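PDB 1E5E: methionine gamma-lyase from Trichomonas vaginalis, which belongs to the Cys/Met metabolism family of pyridoxal-phosphate-dependent enzymes and holds its bound ligand in a pocket completed by a second subunit. Local coordinates for residues T148-E154 with G178-D184; M166-C170 with P195-V200; A275-K279 with Y289-D294. All coordinates share one frame; numbering follows the deposited sequence. Where two conformers were deposited one is given.

Contact 1 (T148-E154 with G178-D184); sequences TKIVYFE and GVLVIAD. With PPJ (N-(hydroxy{3-hydroxy-2-methyl-5-[(phosphonooxy)methyl]pyridin-4-yl}methyl)norvaline), chain C.
Tyr152 lies against Ile182, and Phe153 against Val181 and Ala183, where strands 148-154 and 180-184 pair in parallel as the two strands of a beta-alpha-beta unit in the seven-stranded sheet of this PLP-dependent fold. Backbone bonds run from Leu180 N to Lys149 O (2.7 Å) through to Asp184 N and Phe153 O. Ile150, Tyr152, Leu180 and Ile182 face helix 86-97; Phe153 and Val181 face helix 166-174. Tyr152 has CG anti to its backbone N (chi1 -176°), which lays the ring beside Ile182, CD2 3.6 Å from Ile182 CG2. The CD1 of Ile182 reaches back to Ile150 CG2 at 3.7 Å. On the other face, Phe153 has CG wedged between backbone N and carbonyl carbon (chi1 56°), folding the ring over its neighbour strand: CE2 meets Val181 CG1 at 3.5 Å and CE1 meets Ala183 CB at 3.6 Å. Glu154 and Asp184 run side by side toward the ligand with carboxylate planes 55° apart. Tyr111 N and Asn158 N hold the Glu154 carboxylate, while Thr186 OG1 holds Asp184 OD1. One water accepts from Tyr152 OH and donates to Glu154 OE2 and Asp184 OD2, joining the two acids. The same Asp184 OD2 lies 2.6 Å from N1 of the PPJ pyridine ring.

Contact 2 (M166-C170 with P195-V200); sequences MERVC and PVDFGV
Glu167 and Phe198 bring their backbones close, CA to CA 4.8 Å, where the first turn of helix 166-174 meets a short 3-10 segment, 195-198, and the Gly199-Val200 link that follows it. No hydrogen bond crosses; the nearest thing to one is a CA-H...O contact from Glu167 CA to Phe198 O, 3.5 Å long. Met166 carries much of the packing. Its chain runs extended to SD, which rests 3.8 Å from Pro195 CB; the bend at chi3 (-73°) then turns CE toward the Phe198 ring, 3.7 Å from CD2. Nearer the backbone, the CB atoms of Met166 and Phe198 also meet, and Glu167 CB comes to the ring's edge, near its plane. One turn on, Cys170 has SG anti to its carbonyl carbon (chi1 -69°), which aims the sulfur at the Gly199-Val200 peptide: SG lies 3.5 Å from Gly199 C and 3.7 Å from Val200 CG2. Gly199, with phi at 107°, adopts a backbone shape suited to glycine, and its lack of a side chain lets Cys170 CB approach. Beneath this layer lies the central sheet: Met166 and Val200 both touch Phe153 of strand 148-154, Cys170 and Val200 touch Val181 of strand 180-184, and Pro195 touches Ala183 of strand 180-184 and Val203 of strand 202-206.

Contact 3 (A275-K279 with Y289-D294); sequences AEYLK and YPGFED
Lys279 passes over one face of the Phe292 ring and ends at Asp294. Its CE sits above the ring centre, 3.5 Å from the Phe292 centroid and 13° off the normal, a CH-pi contact; NZ is farther on, 4.5 Å from that centroid, within cation-pi range. From there NZ gives a salt bridge to Asp294 OD1 at 3.1 Å, meeting it on the syn side but 34° out of the carboxylate plane. The lysine starts with CG anti to its backbone N, then bends at chi3 (-100°) and chi4, which carries its end across the aromatic face to the acid. The opposite face of Phe292 is covered near its rim by Tyr289 CB. Ala275 fits at the ring's end: its CB is 3.5 Å from Phe292 CZ and 3.8 Å from Tyr289 CG, and its carbonyl O lies at the Phe292 edge. Further out, a type I turn from Tyr289 to Phe292 folds the two aromatic residues together. Gly309 O anchors Tyr289 OH, and Val287 of strand 284-288 touches both Lys279 and Phe292. The contact thus joins the C-terminal end of helix 260-279 to the loop after that strand. A sulfate ion, probably from the crystallisation liquor, makes a long, weak ion pair with Lys279 NZ. With NZ shared between a carboxylate and an aromatic face, the exposed lysine is probably stabilised in its charged form.

Contacts 1 and 2 are neighbours: their centres are 10 Å apart and their segments alternate along the chain; helix 166-174 connects the two strands of contact 1, and 195-200 follows the second. They touch directly, Phe153 CE1 lying 3.4 Å from Met166 CG and Val181 O 3.5 Å from Val200 CG1, so contact 2 backs one face of contact 1. Contact 1 alone of the three reaches the ligand; Pro195 of contact 2 has its side chain about 12 Å from PPJ. Contact 3 stands apart, its centre 30 Å from that of contact 1 and 25 Å from that of contact 2, beside the smaller, five-stranded sheet.

Contact 1 (T148-E154 with G178-D184)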
loop_
_atom_site.group_PDB
_atom_site.type_symbol
_atom_site.label_atom_id
_atom_site.label_comp_id
_atom_site.label_asym_id
_atom_site.label_seq_id
_atom_site.Cartn_x
_atom_site.Cartn_y
_atom_site.Cartn_z
ATOM N N THR A 148 32.642 24.983 -18.714
ATOM C CA THR A 148 31.391 25.166 -17.970
ATOM C C THR A 148 30.292 24.355 -18.643
ATOM O O THR A 148 29.979 24.606 -19.804
ATOM C CB THR A 148 30.995 26.661 -17.864
ATOM O OG1 THR A 148 31.928 27.270 -16.965
ATOM C CG2 THR A 148 29.575 26.816 -17.295
ATOM N N LYS A 149 29.703 23.403 -17.950
ATOM C CA LYS A 149 28.594 22.615 -18.522
ATOM C C LYS A 149 27.196 22.944 -18.006
ATOM O O LYS A 149 26.164 22.593 -18.607
ATOM C CB LYS A 149 28.867 21.150 -18.107
ATOM C CG LYS A 149 30.199 20.663 -18.663
ATOM C CD LYS A 149 30.163 20.695 -20.209
ATOM C CE LYS A 149 31.548 20.136 -20.628
ATOM N NZ LYS A 149 31.798 20.466 -22.051
ATOM N N ILE A 150 27.127 23.360 -16.753
ATOM C CA ILE A 150 25.895 23.616 -16.052
ATOM C C ILE A 150 25.853 24.938 -15.275
ATOM O O ILE A 150 26.815 25.358 -14.626
ATOM C CB ILE A 150 25.611 22.496 -15.014
ATOM C CG1 ILE A 150 25.399 21.143 -15.708
ATOM C CG2 ILE A 150 24.380 22.809 -14.168
ATOM C CD1 ILE A 150 25.448 19.966 -14.757
ATOM N N VAL A 151 24.700 25.605 -15.404
ATOM C CA VAL A 151 24.415 26.736 -14.526
ATOM C C VAL A 151 23.151 26.293 -13.747
ATOM O O VAL A 151 22.137 25.989 -14.379
ATOM C CB VAL A 151 24.200 28.030 -15.286
ATOM C CG1 VAL A 151 23.709 29.094 -14.312
ATOM C CG2 VAL A 151 25.504 28.481 -15.950
ATOM N N TYR A 152 23.175 26.323 -12.429
ATOM C CA TYR A 152 22.123 25.757 -11.598
ATOM C C TYR A 152 21.639 26.764 -10.563
ATOM O O TYR A 152 22.489 27.447 -9.980
ATOM C CB TYR A 152 22.711 24.525 -10.842
ATOM C CG TYR A 152 21.739 23.744 -9.985
ATOM C CD1 TYR A 152 21.456 24.160 -8.689
ATOM C CD2 TYR A 152 21.101 22.601 -10.457
ATOM C CE1 TYR A 152 20.564 23.461 -7.883
ATOM C CE2 TYR A 152 20.218 21.874 -9.674
ATOM C CZ TYR A 152 19.938 22.316 -8.406
ATOM O OH TYR A 152 19.074 21.599 -7.610
ATOM N N PHE A 153 20.330 26.863 -10.341
ATOM C CA PHE A 153 19.786 27.767 -9.342
ATOM C C PHE A 153 18.414 27.300 -8.840
ATOM O O PHE A 153 17.776 26.431 -9.454
ATOM C CB PHE A 153 19.620 29.196 -9.921
ATOM C CG PHE A 153 18.790 29.253 -11.144
ATOM C CD1 PHE A 153 17.387 29.342 -11.072
ATOM C CD2 PHE A 153 19.348 29.341 -12.393
ATOM C CE1 PHE A 153 16.614 29.335 -12.194
ATOM C CE2 PHE A 153 18.572 29.399 -13.533
ATOM C CZ PHE A 153 17.198 29.417 -13.442
ATOM N N GLU A 154 17.948 27.934 -7.775
ATOM C CA GLU A 154 16.594 27.705 -7.271
ATOM C C GLU A 154 15.914 29.074 -7.154
ATOM O O GLU A 154 16.508 29.923 -6.458
ATOM C CB GLU A 154 16.589 27.219 -5.828
ATOM C CG GLU A 154 17.300 25.913 -5.544
ATOM C CD GLU A 154 17.389 25.516 -4.092
ATOM O OE1 GLU A 154 16.699 26.161 -3.263
ATOM O OE2 GLU A 154 18.195 24.614 -3.725
ATOM N N GLY A 178 26.826 24.916 -25.520
ATOM C CA GLY A 178 27.042 23.694 -24.699
ATOM C C GLY A 178 26.849 23.854 -23.206
ATOM O O GLY A 178 27.470 23.110 -22.443
ATOM N N VAL A 179 26.064 24.826 -22.746
ATOM C CA VAL A 179 25.838 24.995 -21.288
ATOM C C VAL A 179 24.378 24.609 -21.036
ATOM O O VAL A 179 23.438 25.037 -21.731
ATOM C CB VAL A 179 26.072 26.434 -20.820
ATOM C CG1 VAL A 179 25.914 26.649 -19.300
ATOM C CG2 VAL A 179 27.490 26.896 -21.243
ATOM N N LEU A 180 24.187 23.902 -19.934
ATOM C CA LEU A 180 22.799 23.541 -19.561
ATOM C C LEU A 180 22.348 24.351 -18.353
ATOM O O LEU A 180 23.086 24.430 -17.361
ATOM C CB LEU A 180 22.779 22.021 -19.256
ATOM C CG LEU A 180 22.749 21.186 -20.555
ATOM C CD1 LEU A 180 22.809 19.701 -20.280
ATOM C CD2 LEU A 180 21.492 21.531 -21.369
ATOM N N VAL A 181 21.179 24.966 -18.470
ATOM C CA VAL A 181 20.652 25.691 -17.315
ATOM C C VAL A 181 19.645 24.765 -16.644
ATOM O O VAL A 181 18.673 24.337 -17.277
ATOM C CB VAL A 181 20.007 27.025 -17.688
ATOM C CG1 VAL A 181 19.459 27.709 -16.430
ATOM C CG2 VAL A 181 21.116 27.873 -18.345
ATOM N N ILE A 182 19.786 24.564 -15.356
ATOM C CA ILE A 182 18.953 23.643 -14.591
ATOM C C ILE A 182 18.248 24.438 -13.503
ATOM O O ILE A 182 18.963 25.098 -12.731
ATOM C CB ILE A 182 19.790 22.499 -13.981
ATOM C CG1 ILE A 182 20.518 21.683 -15.064
ATOM C CG2 ILE A 182 18.897 21.587 -13.140
ATOM C CD1 ILE A 182 21.479 20.618 -14.537
ATOM N N ALA A 183 16.931 24.413 -13.440
ATOM C CA ALA A 183 16.253 25.169 -12.360
ATOM C C ALA A 183 15.570 24.208 -11.393
ATOM O O ALA A 183 14.966 23.264 -11.920
ATOM C CB ALA A 183 15.225 26.084 -12.998
ATOM N N ASP A 184 15.725 24.370 -10.083
ATOM C CA ASP A 184 14.988 23.510 -9.131
ATOM C C ASP A 184 13.699 24.256 -8.804
ATOM O O ASP A 184 13.679 25.301 -8.145
ATOM C CB ASP A 184 15.840 23.149 -7.924
ATOM C CG ASP A 184 15.104 22.361 -6.852
ATOM O OD1 ASP A 184 13.861 22.306 -6.864
ATOM O OD2 ASP A 184 15.783 21.872 -5.920
HETATM N N1 PPJ C . 15.288 20.588 -3.688
HETATM C C2 PPJ C . 14.684 21.447 -2.840
HETATM C C6 PPJ C . 15.732 19.375 -3.255
HETATM C C2A PPJ C . 14.576 22.835 -3.030
HETATM C C3 PPJ C . 14.384 20.938 -1.560
HETATM O O3 PPJ C . 13.929 21.824 -0.714
HETATM C C4 PPJ C . 14.649 19.620 -1.178
HETATM C C4A PPJ C . 14.310 19.217 0.148
HETATM C C5 PPJ C . 15.407 18.802 -2.015
HETATM N N PPJ C . 14.211 20.070 1.185
HETATM C C5A PPJ C . 15.599 17.396 -1.819
HETATM O OP4 PPJ C . 14.494 16.777 -2.079
HETATM P P PPJ C . 14.338 15.419 -1.261
HETATM O OP1 PPJ C . 12.984 14.777 -1.804
HETATM O OP2 PPJ C . 14.265 15.746 0.261
HETATM O OP3 PPJ C . 15.551 14.424 -1.531
HETATM C CA PPJ C . 13.800 19.727 2.439
HETATM C CB PPJ C . 14.299 18.523 3.119
HETATM C C PPJ C . 13.725 20.837 3.334
HETATM C CG PPJ C . 15.709 18.388 3.569
HETATM C CD PPJ C . 15.766 18.629 5.003
HETATM O O PPJ C . 14.112 21.981 2.897
HETATM O OXT PPJ C . 12.888 20.845 4.337
HETATM O O HOH W 1 26.316 20.988 -21.152
HETATM O O HOH W 2 18.419 22.389 -5.095
#

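Contact 2 (M166-C170 with P195-V200)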
loop_
_atom_site.group_PDB
_atom_site.type_symbol
_atom_site.label_atom_id
_atom_site.label_comp_id
_atom_site.label_asym_id
_atom_site.label_seq_id
_atom_site.Cartn_x
_atom_site.Cartn_y
_atom_site.Cartn_z
ATOM N N MET A 166 15.392 34.404 -14.303
ATOM C CA MET A 166 15.725 33.229 -15.091
ATOM C C MET A 166 16.024 33.541 -16.553
ATOM O O MET A 166 16.984 32.977 -17.091
ATOM C CB MET A 166 14.585 32.183 -15.050
ATOM C CG MET A 166 14.433 31.555 -13.673
ATOM S SD MET A 166 13.328 30.135 -13.591
ATOM C CE MET A 166 11.747 30.929 -13.767
ATOM N N GLU A 167 15.209 34.406 -17.148
ATOM C CA GLU A 167 15.505 34.738 -18.544
ATOM C C GLU A 167 16.926 35.312 -18.698
ATOM O O GLU A 167 17.671 34.894 -19.586
ATOM C CB GLU A 167 14.502 35.710 -19.118
ATOM C CG GLU A 167 14.697 35.851 -20.622
ATOM C CD GLU A 167 13.495 36.490 -21.264
ATOM O OE1 GLU A 167 12.490 36.815 -20.581
ATOM O OE2 GLU A 167 13.527 36.624 -22.500
ATOM N N ARG A 168 17.296 36.190 -17.768
ATOM C CA ARG A 168 18.609 36.781 -17.768
ATOM C C ARG A 168 19.724 35.763 -17.581
ATOM O O ARG A 168 20.712 35.829 -18.321
ATOM C CB ARG A 168 18.827 37.843 -16.673
ATOM C CG ARG A 168 20.050 38.684 -17.098
ATOM C CD ARG A 168 20.208 39.924 -16.222
ATOM N NE ARG A 168 20.588 39.490 -14.870
ATOM C CZ ARG A 168 19.795 39.825 -13.837
ATOM N NH1 ARG A 168 18.675 40.533 -14.019
ATOM N NH2 ARG A 168 20.168 39.404 -12.639
ATOM N N VAL A 169 19.548 34.879 -16.595
ATOM C CA VAL A 169 20.545 33.866 -16.338
ATOM C C VAL A 169 20.676 32.992 -17.587
ATOM O O VAL A 169 21.794 32.631 -17.963
ATOM C CB VAL A 169 20.177 33.043 -15.091
ATOM C CG1 VAL A 169 20.990 31.758 -14.953
ATOM C CG2 VAL A 169 20.300 33.879 -13.808
ATOM N N CYS A 170 19.563 32.610 -18.204
ATOM C CA CYS A 170 19.652 31.754 -19.375
ATOM C C CYS A 170 20.367 32.433 -20.537
ATOM O O CYS A 170 21.198 31.804 -21.193
ATOM C CB CYS A 170 18.265 31.242 -19.793
ATOM S SG CYS A 170 17.620 30.072 -18.574
ATOM N N PRO A 195 9.632 26.856 -15.748
ATOM C CA PRO A 195 10.898 27.485 -16.041
ATOM C C PRO A 195 11.353 27.369 -17.481
ATOM O O PRO A 195 12.018 28.337 -17.924
ATOM C CB PRO A 195 11.892 26.890 -15.052
ATOM C CG PRO A 195 11.008 26.329 -13.949
ATOM C CD PRO A 195 9.709 25.946 -14.569
ATOM N N VAL A 196 10.980 26.372 -18.269
ATOM C CA VAL A 196 11.360 26.273 -19.664
ATOM C C VAL A 196 10.833 27.468 -20.463
ATOM O O VAL A 196 11.440 27.762 -21.482
ATOM C CB VAL A 196 10.908 24.993 -20.396
ATOM C CG1 VAL A 196 11.476 23.760 -19.674
ATOM C CG2 VAL A 196 9.379 24.914 -20.479
ATOM N N ASP A 197 9.764 28.149 -20.032
ATOM C CA ASP A 197 9.244 29.318 -20.676
ATOM C C ASP A 197 10.330 30.410 -20.776
ATOM O O ASP A 197 10.221 31.333 -21.583
ATOM C CB ASP A 197 8.075 29.962 -19.926
ATOM C CG ASP A 197 6.782 29.164 -19.970
ATOM O OD1 ASP A 197 6.656 28.281 -20.838
ATOM O OD2 ASP A 197 5.913 29.422 -19.112
ATOM N N PHE A 198 11.274 30.432 -19.842
ATOM C CA PHE A 198 12.333 31.405 -19.732
ATOM C C PHE A 198 13.662 30.985 -20.340
ATOM O O PHE A 198 14.625 31.782 -20.268
ATOM C CB PHE A 198 12.517 31.804 -18.238
ATOM C CG PHE A 198 11.170 32.340 -17.776
ATOM C CD1 PHE A 198 10.770 33.639 -17.983
ATOM C CD2 PHE A 198 10.299 31.474 -17.144
ATOM C CE1 PHE A 198 9.520 34.068 -17.559
ATOM C CE2 PHE A 198 9.058 31.890 -16.719
ATOM C CZ PHE A 198 8.654 33.193 -16.921
ATOM N N GLY A 199 13.735 29.801 -20.941
ATOM C CA GLY A 199 14.917 29.299 -21.607
ATOM C C GLY A 199 15.608 28.193 -20.802
ATOM O O GLY A 199 16.689 27.729 -21.181
ATOM N N VAL A 200 15.085 27.817 -19.635
ATOM C CA VAL A 200 15.737 26.789 -18.796
ATOM C C VAL A 200 15.792 25.463 -19.532
ATOM O O VAL A 200 14.837 25.172 -20.250
ATOM C CB VAL A 200 15.059 26.679 -17.420
ATOM C CG1 VAL A 200 15.455 25.439 -16.622
ATOM C CG2 VAL A 200 15.393 27.922 -16.595
#

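Contact 3 (A275-K279 with Y289-D294)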
loop_
_atom_site.group_PDB
_atom_site.type_symbol
_atom_site.label_atom_id
_atom_site.label_comp_id
_atom_site.label_asym_id
_atom_site.label_seq_id
_atom_site.Cartn_x
_atom_site.Cartn_y
_atom_site.Cartn_z
ATOM N N ALA A 275 1.562 36.180 5.642
ATOM C CA ALA A 275 2.763 37.001 5.488
ATOM C C ALA A 275 2.447 38.437 5.896
ATOM O O ALA A 275 3.271 39.030 6.572
ATOM C CB ALA A 275 3.311 36.951 4.063
ATOM N N GLU A 276 1.322 38.977 5.474
ATOM C CA GLU A 276 0.900 40.318 5.822
ATOM C C GLU A 276 0.792 40.490 7.335
ATOM O O GLU A 276 1.269 41.489 7.857
ATOM C CB GLU A 276 -0.466 40.687 5.206
ATOM C CG GLU A 276 -0.384 40.876 3.705
ATOM C CD GLU A 276 -1.540 41.357 2.882
ATOM O OE1 GLU A 276 -2.608 41.794 3.358
ATOM O OE2 GLU A 276 -1.452 41.373 1.624
ATOM N N TYR A 277 0.275 39.475 8.045
ATOM C CA TYR A 277 0.190 39.569 9.490
ATOM C C TYR A 277 1.574 39.598 10.115
ATOM O O TYR A 277 1.825 40.365 11.041
ATOM C CB TYR A 277 -0.633 38.366 10.054
ATOM C CG TYR A 277 -0.560 38.419 11.576
ATOM C CD1 TYR A 277 -1.356 39.320 12.259
ATOM C CD2 TYR A 277 0.271 37.589 12.285
ATOM C CE1 TYR A 277 -1.302 39.410 13.641
ATOM C CE2 TYR A 277 0.345 37.640 13.667
ATOM C CZ TYR A 277 -0.446 38.570 14.313
ATOM O OH TYR A 277 -0.389 38.678 15.661
ATOM N N LEU A 278 2.516 38.774 9.651
ATOM C CA LEU A 278 3.838 38.704 10.236
ATOM C C LEU A 278 4.607 40.015 10.048
ATOM O O LEU A 278 5.241 40.523 10.956
ATOM C CB LEU A 278 4.689 37.572 9.660
ATOM C CG LEU A 278 4.138 36.149 9.866
ATOM C CD1 LEU A 278 4.969 35.131 9.072
ATOM C CD2 LEU A 278 4.123 35.820 11.348
ATOM N N LYS A 279 4.396 40.602 8.871
ATOM C CA LYS A 279 5.104 41.814 8.526
ATOM C C LYS A 279 4.740 42.965 9.471
ATOM O O LYS A 279 5.565 43.836 9.762
ATOM C CB LYS A 279 4.800 42.144 7.076
ATOM C CG LYS A 279 5.285 43.510 6.621
ATOM C CD LYS A 279 4.640 43.846 5.272
ATOM C CE LYS A 279 5.625 43.573 4.156
ATOM N NZ LYS A 279 6.326 44.822 3.708
ATOM N N TYR A 289 8.518 37.341 1.313
ATOM C CA TYR A 289 7.376 36.713 0.659
ATOM C C TYR A 289 7.406 37.248 -0.761
ATOM O O TYR A 289 7.351 38.460 -0.882
ATOM C CB TYR A 289 5.986 37.036 1.269
ATOM C CG TYR A 289 4.851 36.269 0.614
ATOM C CD1 TYR A 289 4.884 34.876 0.563
ATOM C CD2 TYR A 289 3.757 36.881 0.015
ATOM C CE1 TYR A 289 3.885 34.146 -0.065
ATOM C CE2 TYR A 289 2.755 36.167 -0.622
ATOM C CZ TYR A 289 2.824 34.789 -0.641
ATOM O OH TYR A 289 1.819 34.042 -1.283
ATOM N N PRO A 290 7.282 36.425 -1.794
ATOM C CA PRO A 290 7.369 36.944 -3.165
ATOM C C PRO A 290 6.249 37.884 -3.510
ATOM O O PRO A 290 6.390 38.759 -4.389
ATOM C CB PRO A 290 7.394 35.690 -4.036
ATOM C CG PRO A 290 7.981 34.649 -3.135
ATOM C CD PRO A 290 7.402 34.950 -1.757
ATOM N N GLY A 291 5.088 37.765 -2.864
ATOM C CA GLY A 291 3.952 38.623 -3.179
ATOM C C GLY A 291 4.106 40.067 -2.715
ATOM O O GLY A 291 3.387 40.941 -3.248
ATOM N N PHE A 292 5.005 40.352 -1.791
ATOM C CA PHE A 292 5.148 41.729 -1.332
ATOM C C PHE A 292 5.568 42.673 -2.442
ATOM O O PHE A 292 6.596 42.492 -3.108
ATOM C CB PHE A 292 6.131 41.774 -0.156
ATOM C CG PHE A 292 5.557 41.223 1.117
ATOM C CD1 PHE A 292 4.190 41.156 1.330
ATOM C CD2 PHE A 292 6.403 40.787 2.120
ATOM C CE1 PHE A 292 3.676 40.642 2.513
ATOM C CE2 PHE A 292 5.888 40.283 3.310
ATOM C CZ PHE A 292 4.547 40.221 3.509
ATOM N N GLU A 293 4.812 43.763 -2.576
ATOM C CA GLU A 293 5.020 44.827 -3.550
ATOM C C GLU A 293 6.351 45.559 -3.422
ATOM O O GLU A 293 6.981 45.900 -4.434
ATOM C CB GLU A 293 3.876 45.851 -3.466
ATOM N N ASP A 294 6.818 45.796 -2.195
ATOM C CA ASP A 294 8.120 46.393 -1.934
ATOM C C ASP A 294 9.296 45.479 -2.284
ATOM O O ASP A 294 10.221 45.903 -3.011
ATOM C CB ASP A 294 8.351 46.904 -0.504
ATOM C CG ASP A 294 8.370 45.848 0.592
ATOM O OD1 ASP A 294 7.195 45.431 0.803
ATOM O OD2 ASP A 294 9.419 45.443 1.186
#